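Local coordinates for encapsidation protein (Lactococcus phage asccphi28, PDB 7JQP) that probably couples ATP hydrolysis to DNA translocation as the ASCE-type ATPase of the phage genome-packaging motor, at residues N6-P11 and T33-G38; R20-V25 and Y183-S188; L64-F69 and I109-F114; D139-V144 and R179-L184. All coordinates share one frame; numbering follows the deposited sequence.

In the fold
Contacts 2 and 4 pair strand 183-188 with its two neighbours, 21-26 and 140-145, and share Tyr-183 and Leu-184; their centres are about 12 Å apart. Leu-143 O probably accepts a hydrogen bond from Phe-185 N, 2.7 Å away, and Arg-20 NH1 reaches Asp-181 OD1 at 2.9 Å in a salt bridge. Contact 1 adds the helix after the probable Walker A loop and touches both: Trp-9 CZ2 lies 3.6 Å from Val-24 CG2, and Val-36 CG1 3.9 Å from Val-144 CG2. Contact 3, centred about 19 Å from contact 1, meets that helix through Phe-69. A bound sulfate, probably from the crystallisation liquor, lies about 6 Å from the Leu-187 side chain, consistent with a phosphate site.

Contact 1: N6-P11 and T33-G38; sequences NEFWTP and TFNVTG
Trp-9 turns its CG to the far side from its backbone N (chi1 179°), and Val-36 does the same with CG1 (chi1 170°), leaving the valine's CG2 branch to meet the indole. Helix 32-46, which carries Val-36, follows the probable Walker A loop of this P-loop ATPase, and the irregular segment 6-11 is laid against its early turns. Val-36 CG2 comes in at the indole edge, in the ring plane, 3.4 Å from Trp-9 CZ3. Pro-11 extends the apolar patch, its CG 4.2 Å from Val-36 CA; its N also sits over one indole face, near the rim. Asn-35 points its CB toward the backbone of 8-10, 4.2 Å from Thr-10 CA and 4.3 Å from Trp-9 CE3. The Phe-8 side chain packs near Asn-35. The polar end of the tryptophan looks elsewhere: NE1 is hydrogen-bonded to Gln-223 of strand 221-225. Pro-11, just before helix 12-16, and Val-36 both rest on strand 183-188, where Pro-11 CB lies 3.9 Å from Phe-185 CE2.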
# COMPACT_ATOMS: atom_id res chain seq x y z
N ASN A 6 9.81 42.08 11.70
CA ASN A 6 10.94 42.21 10.79
C ASN A 6 11.82 40.96 10.79
O ASN A 6 12.60 40.77 9.85
CB ASN A 6 11.79 43.42 11.18
CG ASN A 6 12.63 43.17 12.42
OD1 ASN A 6 13.71 42.60 12.34
ND2 ASN A 6 12.12 43.60 13.57
N GLU A 7 11.71 40.12 11.82
CA GLU A 7 12.61 38.98 11.94
C GLU A 7 12.46 38.01 10.77
O GLU A 7 13.45 37.42 10.32
CB GLU A 7 12.35 38.24 13.26
CG GLU A 7 12.81 38.99 14.50
CD GLU A 7 12.51 38.23 15.78
OE1 GLU A 7 12.09 37.05 15.69
OE2 GLU A 7 12.68 38.80 16.87
N PHE A 8 11.24 37.83 10.26
CA PHE A 8 11.00 36.72 9.34
C PHE A 8 11.50 37.04 7.93
O PHE A 8 11.35 38.16 7.43
CB PHE A 8 9.51 36.32 9.30
CG PHE A 8 8.54 37.47 9.21
CD1 PHE A 8 8.52 38.32 8.11
CD2 PHE A 8 7.61 37.67 10.22
CE1 PHE A 8 7.61 39.36 8.04
CE2 PHE A 8 6.70 38.71 10.15
CZ PHE A 8 6.70 39.55 9.06
N TRP A 9 12.11 36.03 7.32
CA TRP A 9 12.64 36.13 5.97
C TRP A 9 11.53 36.33 4.94
O TRP A 9 10.46 35.73 5.03
CB TRP A 9 13.44 34.87 5.64
CG TRP A 9 14.01 34.86 4.27
CD1 TRP A 9 15.25 35.26 3.89
CD2 TRP A 9 13.34 34.42 3.09
NE1 TRP A 9 15.40 35.10 2.54
CE2 TRP A 9 14.24 34.59 2.02
CE3 TRP A 9 12.07 33.91 2.82
CZ2 TRP A 9 13.91 34.26 0.71
CZ3 TRP A 9 11.74 33.59 1.53
CH2 TRP A 9 12.65 33.76 0.48
N THR A 10 11.80 37.19 3.96
CA THR A 10 10.85 37.47 2.89
C THR A 10 11.59 37.68 1.58
O THR A 10 12.75 38.11 1.58
CB THR A 10 10.01 38.72 3.22
OG1 THR A 10 8.92 38.82 2.29
CG2 THR A 10 10.86 39.98 3.15
N PRO A 11 10.95 37.37 0.44
CA PRO A 11 11.64 37.50 -0.85
C PRO A 11 11.50 38.85 -1.53
O PRO A 11 11.74 38.97 -2.73
CB PRO A 11 10.98 36.40 -1.70
CG PRO A 11 9.55 36.44 -1.22
CD PRO A 11 9.61 36.75 0.28
N THR A 33 8.74 28.87 2.90
CA THR A 33 7.60 28.53 2.05
C THR A 33 6.42 29.44 2.34
O THR A 33 5.74 29.91 1.42
CB THR A 33 7.21 27.06 2.26
OG1 THR A 33 8.39 26.24 2.22
CG2 THR A 33 6.24 26.61 1.19
N PHE A 34 6.18 29.72 3.62
CA PHE A 34 5.09 30.61 4.02
C PHE A 34 5.24 31.98 3.38
O PHE A 34 4.31 32.48 2.73
CB PHE A 34 5.07 30.70 5.55
CG PHE A 34 4.12 31.74 6.09
CD1 PHE A 34 4.58 33.01 6.37
CD2 PHE A 34 2.79 31.44 6.33
CE1 PHE A 34 3.73 33.98 6.87
CE2 PHE A 34 1.93 32.40 6.83
CZ PHE A 34 2.41 33.67 7.11
N ASN A 35 6.40 32.61 3.55
CA ASN A 35 6.58 33.96 3.03
C ASN A 35 6.62 34.00 1.51
O ASN A 35 6.06 34.91 0.89
CB ASN A 35 7.86 34.57 3.63
CG ASN A 35 7.72 34.85 5.11
OD1 ASN A 35 8.52 34.38 5.92
ND2 ASN A 35 6.71 35.63 5.47
N VAL A 36 7.27 33.01 0.88
CA VAL A 36 7.32 32.99 -0.58
C VAL A 36 5.92 32.84 -1.16
O VAL A 36 5.54 33.52 -2.12
CB VAL A 36 8.25 31.87 -1.08
CG1 VAL A 36 8.11 31.71 -2.59
CG2 VAL A 36 9.69 32.17 -0.71
N THR A 37 5.12 31.93 -0.59
CA THR A 37 3.76 31.74 -1.05
C THR A 37 2.90 32.97 -0.77
O THR A 37 2.02 33.30 -1.56
CB THR A 37 3.16 30.49 -0.40
OG1 THR A 37 4.15 29.44 -0.37
CG2 THR A 37 1.94 30.00 -1.16
N GLY A 38 3.15 33.65 0.35
CA GLY A 38 2.35 34.82 0.69
C GLY A 38 2.60 36.00 -0.23
O GLY A 38 1.65 36.65 -0.67

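Contact 2: R20-V25 and Y183-S188; sequences RIFLVV and YLFMLS
Arg-20 O accepts the amide of Leu-184 and opens a run of five backbone hydrogen bonds between two parallel strands, whose axes pass 4.8 Å apart. Leu-184 O takes Phe-22 N in return, Phe-22 O takes Met-186 N at 3.0 Å, Met-186 O takes Val-24 N at 2.7 Å, and Val-24 O takes Ser-188 N. Phe-22 and Val-24 thus spend both N-H and C=O on strand 183-188, while Leu-23 and Val-25 each bond twice to strand 221-225 and Ile-21 bonds to Cys-221. At the Arg-20 end the guanidinium crosses Tyr-183 at a slant, with Tyr-183 CE1 at its edge, 3.2 Å from Arg-20 NH1, and the two planes 73° apart; this nitrogen is claimed by a salt bridge to Asp-181, not by the phenol. At the Ser-188 end, Ser-188 O receives a weak hydrogen bond from Lys-32 NZ. Phe-22, with CG beside its backbone N (chi1 -45°), lays CD2 over one face of the Phe-185 ring, 3.7 Å from Phe-185 CE2, and meets Tyr-183 edge against edge, CE2 to CD2. Val-24 and Leu-187 continue that side, against helix 32-46, where both touch Lys-32. On the other, Ile-21 faces Leu-184 and Leu-23 CD1 touches CB of Met-186, a selenomethionine; Phe-238 of a neighbouring subunit packs on Ile-21 and Leu-184. Strand 21-26 leads into the probable Walker A loop, and strand 183-188 separates it from strand 140-145, the strand order of an ASCE P-loop ATPase.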
# COMPACT_ATOMS: atom_id res chain seq x y z
N ARG A 20 16.00 35.85 -11.97
CA ARG A 20 14.74 35.13 -11.84
C ARG A 20 14.91 33.78 -11.14
O ARG A 20 13.91 33.09 -10.92
CB ARG A 20 14.10 34.91 -13.21
CG ARG A 20 13.81 36.20 -13.98
CD ARG A 20 13.01 35.92 -15.24
NE ARG A 20 12.52 37.14 -15.89
CZ ARG A 20 11.48 37.85 -15.48
NH1 ARG A 20 10.79 37.47 -14.41
NH2 ARG A 20 11.12 38.94 -16.14
N ILE A 21 16.13 33.39 -10.79
CA ILE A 21 16.41 32.13 -10.12
C ILE A 21 17.09 32.43 -8.79
O ILE A 21 18.10 33.15 -8.76
CB ILE A 21 17.28 31.20 -10.98
CG1 ILE A 21 16.57 30.89 -12.31
CG2 ILE A 21 17.61 29.92 -10.23
CD1 ILE A 21 17.38 30.04 -13.27
N PHE A 22 16.55 31.89 -7.71
CA PHE A 22 17.06 32.12 -6.37
C PHE A 22 17.22 30.80 -5.63
O PHE A 22 16.41 29.88 -5.81
CB PHE A 22 16.13 33.03 -5.57
CG PHE A 22 15.65 34.23 -6.33
CD1 PHE A 22 16.45 35.35 -6.46
CD2 PHE A 22 14.41 34.22 -6.94
CE1 PHE A 22 16.00 36.45 -7.16
CE2 PHE A 22 13.96 35.31 -7.65
CZ PHE A 22 14.76 36.43 -7.76
N LEU A 23 18.26 30.71 -4.82
CA LEU A 23 18.50 29.56 -3.94
C LEU A 23 18.55 30.07 -2.51
O LEU A 23 19.41 30.88 -2.16
CB LEU A 23 19.80 28.85 -4.31
CG LEU A 23 20.15 27.63 -3.45
CD1 LEU A 23 19.20 26.49 -3.72
CD2 LEU A 23 21.59 27.20 -3.70
N VAL A 24 17.62 29.60 -1.68
CA VAL A 24 17.51 30.01 -0.29
C VAL A 24 17.81 28.80 0.59
O VAL A 24 17.10 27.79 0.53
CB VAL A 24 16.12 30.58 0.02
CG1 VAL A 24 16.08 31.15 1.43
CG2 VAL A 24 15.74 31.65 -0.99
N VAL A 25 18.86 28.90 1.40
CA VAL A 25 19.31 27.82 2.26
C VAL A 25 19.35 28.33 3.69
O VAL A 25 19.69 29.49 3.94
CB VAL A 25 20.70 27.29 1.83
CG1 VAL A 25 21.08 26.07 2.67
CG2 VAL A 25 20.70 26.94 0.35
N TYR A 183 9.63 32.63 -12.43
CA TYR A 183 10.46 32.66 -11.24
C TYR A 183 10.60 31.26 -10.67
O TYR A 183 9.63 30.50 -10.63
CB TYR A 183 9.88 33.61 -10.18
CG TYR A 183 10.09 35.07 -10.48
CD1 TYR A 183 9.20 35.77 -11.28
CD2 TYR A 183 11.19 35.75 -9.97
CE1 TYR A 183 9.39 37.11 -11.56
CE2 TYR A 183 11.39 37.09 -10.25
CZ TYR A 183 10.49 37.77 -11.04
OH TYR A 183 10.69 39.10 -11.32
N LEU A 184 11.82 30.93 -10.23
CA LEU A 184 12.12 29.65 -9.61
C LEU A 184 12.72 29.89 -8.23
O LEU A 184 13.68 30.65 -8.10
CB LEU A 184 13.08 28.83 -10.47
CG LEU A 184 13.70 27.59 -9.81
CD1 LEU A 184 12.63 26.60 -9.40
CD2 LEU A 184 14.72 26.93 -10.72
N PHE A 185 12.16 29.23 -7.22
CA PHE A 185 12.63 29.34 -5.85
C PHE A 185 13.07 27.97 -5.37
O PHE A 185 12.28 27.02 -5.40
CB PHE A 185 11.55 29.91 -4.93
CG PHE A 185 11.39 31.41 -5.03
CD1 PHE A 185 10.58 31.97 -5.99
CD2 PHE A 185 12.07 32.24 -4.15
CE1 PHE A 185 10.43 33.35 -6.08
CE2 PHE A 185 11.93 33.62 -4.23
CZ PHE A 185 11.11 34.17 -5.20
N MSE A 186 14.32 27.86 -4.95
CA MSE A 186 14.85 26.63 -4.38
C MSE A 186 15.08 26.83 -2.88
O MSE A 186 15.90 27.66 -2.49
CB MSE A 186 16.15 26.22 -5.07
CG MSE A 186 15.95 25.44 -6.36
SE MSE A 186 17.50 25.58 -7.55
CE MSE A 186 17.13 24.06 -8.71
N LEU A 187 14.35 26.09 -2.06
CA LEU A 187 14.39 26.23 -0.61
C LEU A 187 14.99 24.98 0.02
O LEU A 187 14.51 23.87 -0.24
CB LEU A 187 12.99 26.48 -0.06
CG LEU A 187 12.18 27.59 -0.73
CD1 LEU A 187 10.72 27.51 -0.32
CD2 LEU A 187 12.75 28.96 -0.39
N SER A 188 16.02 25.17 0.84
CA SER A 188 16.70 24.08 1.52
C SER A 188 16.83 24.43 2.99
O SER A 188 17.27 25.54 3.33
CB SER A 188 18.08 23.81 0.92
OG SER A 188 18.89 23.09 1.82

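Contact 3: L64-F69 and I109-F114; sequences LEKNNF and IRNKIF
Ile-113 drives its CD1 methyl against Phe-69, and this is the main apolar contact between the two segments. The methyl lies 3.6 Å from Phe-69 CB and 3.7 Å from Phe-69 CD2, so it touches the root of the ring and one ortho carbon, the two side chains crossing at about a right angle. It also meets the backbone, 3.6 Å from Lys-66 O. Ile-113 reaches this far because its chain is extended past CG1 (chi2 173°), carrying CD1 out from the strand. Contacts of Lys-66 are looser. Its chain bends at chi2 (-59°) and again at chi4, curling past the turn with the aliphatic CG 3.8 Å from Arg-110 O. Its NZ stops 3.7 Å from Asn-111 OD1; the ammonium is instead hydrogen-bonded to Ile-61 O and makes a cation-pi contact with Phe-123. Backbone bonds shape each partner separately. Ile-109 to Lys-112 form a type II' turn, with Ile-109 N bonded to Lys-112 O at 3.0 Å and Lys-112 N to Ile-109 O at 3.1 Å, a tight two-residue hairpin. Across from it, Phe-69 N bonds to Lys-66 O. Outside the pair of segments, Lys-112 NZ forms an intersubunit salt bridge, its partner being Glu-65 of a neighbouring subunit. The contact lays the linker between helices 58-62 and 72-79 over the hairpin of strands 102-109 and 112-115; Phe-69 continues inward, edge-to-face with Tyr-53 of strand 50-55 and Phe-123 of strand 118-125.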
# COMPACT_ATOMS: atom_id res chain seq x y z
N LEU A 64 1.61 15.88 2.44
CA LEU A 64 1.45 17.32 2.61
C LEU A 64 -0.02 17.68 2.79
O LEU A 64 -0.90 17.09 2.17
CB LEU A 64 2.04 18.06 1.41
CG LEU A 64 1.89 19.58 1.40
CD1 LEU A 64 2.73 20.21 2.51
CD2 LEU A 64 2.28 20.14 0.05
N GLU A 65 -0.27 18.67 3.65
CA GLU A 65 -1.63 19.16 3.90
C GLU A 65 -1.87 20.37 3.00
O GLU A 65 -1.52 21.50 3.34
CB GLU A 65 -1.80 19.55 5.37
CG GLU A 65 -1.78 18.37 6.32
CD GLU A 65 -3.04 17.54 6.29
OE1 GLU A 65 -4.14 18.11 6.11
OE2 GLU A 65 -2.93 16.31 6.43
N LYS A 66 -2.47 20.13 1.83
CA LYS A 66 -2.69 21.23 0.89
C LYS A 66 -3.62 22.28 1.47
O LYS A 66 -3.50 23.47 1.15
CB LYS A 66 -3.22 20.72 -0.45
CG LYS A 66 -2.75 19.33 -0.82
CD LYS A 66 -1.23 19.30 -0.89
CE LYS A 66 -0.69 18.17 -1.75
NZ LYS A 66 -1.33 16.86 -1.47
N ASN A 67 -4.58 21.87 2.32
CA ASN A 67 -5.54 22.81 2.86
C ASN A 67 -4.85 23.94 3.62
O ASN A 67 -5.31 25.08 3.60
CB ASN A 67 -6.52 22.08 3.78
CG ASN A 67 -7.21 20.91 3.10
OD1 ASN A 67 -7.60 21.00 1.94
ND2 ASN A 67 -7.35 19.81 3.83
N ASN A 68 -3.75 23.63 4.31
CA ASN A 68 -3.03 24.62 5.10
C ASN A 68 -1.89 25.27 4.33
O ASN A 68 -1.07 25.98 4.93
CB ASN A 68 -2.49 24.02 6.39
CG ASN A 68 -3.57 23.38 7.24
OD1 ASN A 68 -4.76 23.49 6.93
ND2 ASN A 68 -3.18 22.80 8.37
N PHE A 69 -1.81 25.03 3.02
CA PHE A 69 -0.80 25.70 2.20
C PHE A 69 -1.01 27.21 2.23
O PHE A 69 -0.04 27.98 2.32
CB PHE A 69 -0.87 25.17 0.77
CG PHE A 69 0.33 25.51 -0.08
CD1 PHE A 69 1.55 24.91 0.18
CD2 PHE A 69 0.23 26.40 -1.13
CE1 PHE A 69 2.66 25.21 -0.60
CE2 PHE A 69 1.33 26.70 -1.91
CZ PHE A 69 2.54 26.10 -1.64
N ILE A 109 -8.48 20.69 -3.73
CA ILE A 109 -8.94 19.37 -4.13
C ILE A 109 -7.78 18.63 -4.78
O ILE A 109 -7.18 19.12 -5.73
CB ILE A 109 -10.15 19.43 -5.09
CG1 ILE A 109 -11.28 20.25 -4.46
CG2 ILE A 109 -10.61 18.03 -5.46
CD1 ILE A 109 -12.53 20.35 -5.33
N ARG A 110 -7.48 17.44 -4.26
CA ARG A 110 -6.46 16.56 -4.82
C ARG A 110 -5.13 17.31 -4.79
O ARG A 110 -4.77 17.86 -3.74
CB ARG A 110 -6.92 16.09 -6.20
CG ARG A 110 -8.01 15.04 -6.16
CD ARG A 110 -8.55 14.74 -7.55
NE ARG A 110 -9.51 13.64 -7.53
CZ ARG A 110 -10.75 13.74 -7.04
NH1 ARG A 110 -11.18 14.88 -6.53
NH2 ARG A 110 -11.55 12.68 -7.06
N ASN A 111 -4.38 17.35 -5.89
CA ASN A 111 -3.07 17.99 -5.96
C ASN A 111 -3.15 19.42 -6.46
O ASN A 111 -2.13 19.96 -6.91
CB ASN A 111 -2.17 17.15 -6.87
CG ASN A 111 -1.54 15.96 -6.15
OD1 ASN A 111 -1.83 15.70 -4.98
ND2 ASN A 111 -0.75 15.18 -6.88
N LYS A 112 -4.32 20.06 -6.37
CA LYS A 112 -4.49 21.42 -6.84
C LYS A 112 -5.16 22.26 -5.76
O LYS A 112 -5.93 21.75 -4.94
CB LYS A 112 -5.35 21.45 -8.12
CG LYS A 112 -4.78 20.63 -9.27
CD LYS A 112 -5.63 20.78 -10.52
CE LYS A 112 -5.06 19.95 -11.67
NZ LYS A 112 -5.81 20.17 -12.94
N ILE A 113 -4.88 23.56 -5.79
CA ILE A 113 -5.57 24.54 -4.97
C ILE A 113 -6.25 25.52 -5.92
O ILE A 113 -5.62 26.01 -6.86
CB ILE A 113 -4.59 25.28 -4.04
CG1 ILE A 113 -4.10 24.36 -2.93
CG2 ILE A 113 -5.28 26.51 -3.45
CD1 ILE A 113 -3.00 24.97 -2.08
N PHE A 114 -7.53 25.79 -5.68
CA PHE A 114 -8.32 26.63 -6.57
C PHE A 114 -8.70 27.91 -5.85
O PHE A 114 -9.14 27.87 -4.69
CB PHE A 114 -9.57 25.89 -7.05
CG PHE A 114 -9.27 24.63 -7.81
CD1 PHE A 114 -9.09 23.44 -7.13
CD2 PHE A 114 -9.16 24.64 -9.19
CE1 PHE A 114 -8.82 22.27 -7.81
CE2 PHE A 114 -8.88 23.47 -9.87
CZ PHE A 114 -8.71 22.28 -9.18

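Contact 4: D139-V144 and R179-L184; sequences DVKYLV and REDFYL
Lys-141 O accepts Tyr-183 N at 2.8 Å, and Tyr-183 O accepts Leu-143 N, two bonds that begin the parallel pairing of strands 140-145 and 183-188. Side chains follow on both faces. Tyr-142 and Tyr-183 point the same way, their planes 23° apart but slid so far that the rings barely overlap; the touch is Tyr-142 CD1 on Tyr-183 CB. On the other face Leu-143 CG meets Leu-184 CD1 at 3.8 Å. Phe-182 swings its ring back toward the partner strand (chi1 -165°), with CZ 3.8 Å from Leu-143 CB and its edge at Val-140 O, which is 3.4 Å from Phe-182 CD1. Lys-141, fully extended, runs past Asp-181 and makes a long salt bridge, NZ to OD2 3.8 Å. Both charges have further partners: Lys-141 pairs with Asp-43 and Asp-181 with Arg-20. Farther out, Arg-179 bends at chi3 (50°) to lay one guanidinium face over Val-140 N, and its NH2 bonds at 3.3 Å to O of Asp-181, the centre of an inverse gamma turn before the strand. Helix 164-175 connects the two strands in a beta-alpha-beta unit and covers Val-140, Leu-143 and Phe-182 with Ile-175, while strand 50-55 flanks 140-145 and Phe-238 of a neighbouring subunit meets Phe-182 edge-to-face.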
# COMPACT_ATOMS: atom_id res chain seq x y z
N ASP A 139 -0.59 29.11 -17.21
CA ASP A 139 -0.09 30.43 -16.79
C ASP A 139 0.72 30.36 -15.50
O ASP A 139 0.45 31.08 -14.53
CB ASP A 139 -1.24 31.43 -16.67
CG ASP A 139 -2.02 31.57 -17.97
OD1 ASP A 139 -1.40 31.46 -19.05
OD2 ASP A 139 -3.24 31.79 -17.92
N VAL A 140 1.69 29.46 -15.43
CA VAL A 140 2.54 29.33 -14.24
C VAL A 140 3.63 30.39 -14.26
O VAL A 140 4.42 30.47 -15.21
CB VAL A 140 3.14 27.92 -14.15
CG1 VAL A 140 3.91 27.74 -12.85
CG2 VAL A 140 2.06 26.88 -14.29
N LYS A 141 3.70 31.20 -13.19
CA LYS A 141 4.73 32.23 -13.06
C LYS A 141 5.73 31.93 -11.95
O LYS A 141 6.84 32.47 -11.98
CB LYS A 141 4.09 33.60 -12.77
CG LYS A 141 5.09 34.74 -12.61
CD LYS A 141 4.41 36.03 -12.12
CE LYS A 141 5.39 37.20 -12.10
NZ LYS A 141 4.81 38.40 -11.44
N TYR A 142 5.37 31.07 -10.99
CA TYR A 142 6.23 30.77 -9.86
C TYR A 142 6.40 29.26 -9.76
O TYR A 142 5.43 28.51 -9.87
CB TYR A 142 5.63 31.30 -8.55
CG TYR A 142 5.49 32.80 -8.45
CD1 TYR A 142 6.53 33.58 -7.96
CD2 TYR A 142 4.32 33.43 -8.85
CE1 TYR A 142 6.40 34.96 -7.86
CE2 TYR A 142 4.18 34.80 -8.76
CZ TYR A 142 5.23 35.56 -8.27
OH TYR A 142 5.08 36.93 -8.18
N LEU A 143 7.64 28.82 -9.54
CA LEU A 143 7.95 27.42 -9.26
C LEU A 143 8.79 27.39 -7.99
O LEU A 143 9.86 28.01 -7.94
CB LEU A 143 8.69 26.77 -10.43
CG LEU A 143 9.14 25.33 -10.20
CD1 LEU A 143 8.06 24.49 -9.55
CD2 LEU A 143 9.57 24.70 -11.52
N VAL A 144 8.31 26.68 -6.98
CA VAL A 144 8.99 26.59 -5.69
C VAL A 144 9.37 25.14 -5.43
O VAL A 144 8.50 24.26 -5.36
CB VAL A 144 8.12 27.14 -4.55
CG1 VAL A 144 8.86 27.03 -3.22
CG2 VAL A 144 7.74 28.58 -4.83
N ARG A 179 7.74 31.74 -21.87
CA ARG A 179 7.36 32.71 -20.86
C ARG A 179 8.62 33.40 -20.35
O ARG A 179 9.45 32.77 -19.70
CB ARG A 179 6.60 32.05 -19.71
CG ARG A 179 5.23 31.51 -20.07
CD ARG A 179 4.47 31.04 -18.83
NE ARG A 179 4.48 32.06 -17.78
CZ ARG A 179 3.57 33.02 -17.64
NH1 ARG A 179 2.56 33.10 -18.49
NH2 ARG A 179 3.68 33.90 -16.65
N GLU A 180 8.75 34.70 -20.64
CA GLU A 180 9.88 35.45 -20.11
C GLU A 180 9.71 35.70 -18.62
O GLU A 180 10.69 35.71 -17.86
CB GLU A 180 10.02 36.78 -20.87
CG GLU A 180 11.21 37.62 -20.44
CD GLU A 180 11.19 39.01 -21.06
OE1 GLU A 180 10.13 39.41 -21.59
OE2 GLU A 180 12.23 39.70 -21.02
N ASP A 181 8.47 35.91 -18.17
CA ASP A 181 8.17 36.23 -16.77
C ASP A 181 7.95 34.93 -16.02
O ASP A 181 6.84 34.41 -15.93
CB ASP A 181 6.96 37.15 -16.68
CG ASP A 181 6.92 37.93 -15.37
OD1 ASP A 181 7.94 37.94 -14.66
OD2 ASP A 181 5.87 38.52 -15.06
N PHE A 182 9.04 34.39 -15.47
CA PHE A 182 9.01 33.14 -14.71
C PHE A 182 9.98 33.26 -13.55
O PHE A 182 11.01 33.93 -13.65
CB PHE A 182 9.37 31.96 -15.62
CG PHE A 182 9.03 30.61 -15.05
CD1 PHE A 182 7.78 30.06 -15.25
CD2 PHE A 182 9.97 29.89 -14.33
CE1 PHE A 182 7.46 28.82 -14.73
CE2 PHE A 182 9.66 28.65 -13.81
CZ PHE A 182 8.41 28.11 -14.01
N TYR A 183 9.63 32.63 -12.43
CA TYR A 183 10.46 32.66 -11.24
C TYR A 183 10.60 31.26 -10.67
O TYR A 183 9.63 30.50 -10.63
CB TYR A 183 9.88 33.61 -10.18
CG TYR A 183 10.09 35.07 -10.48
CD1 TYR A 183 9.20 35.77 -11.28
CD2 TYR A 183 11.19 35.75 -9.97
CE1 TYR A 183 9.39 37.11 -11.56
CE2 TYR A 183 11.39 37.09 -10.25
CZ TYR A 183 10.49 37.77 -11.04
OH TYR A 183 10.69 39.10 -11.32
N LEU A 184 11.82 30.93 -10.23
CA LEU A 184 12.12 29.65 -9.61
C LEU A 184 12.72 29.89 -8.23
O LEU A 184 13.68 30.65 -8.10
CB LEU A 184 13.08 28.83 -10.47
CG LEU A 184 13.70 27.59 -9.81
CD1 LEU A 184 12.63 26.60 -9.40
CD2 LEU A 184 14.72 26.93 -10.72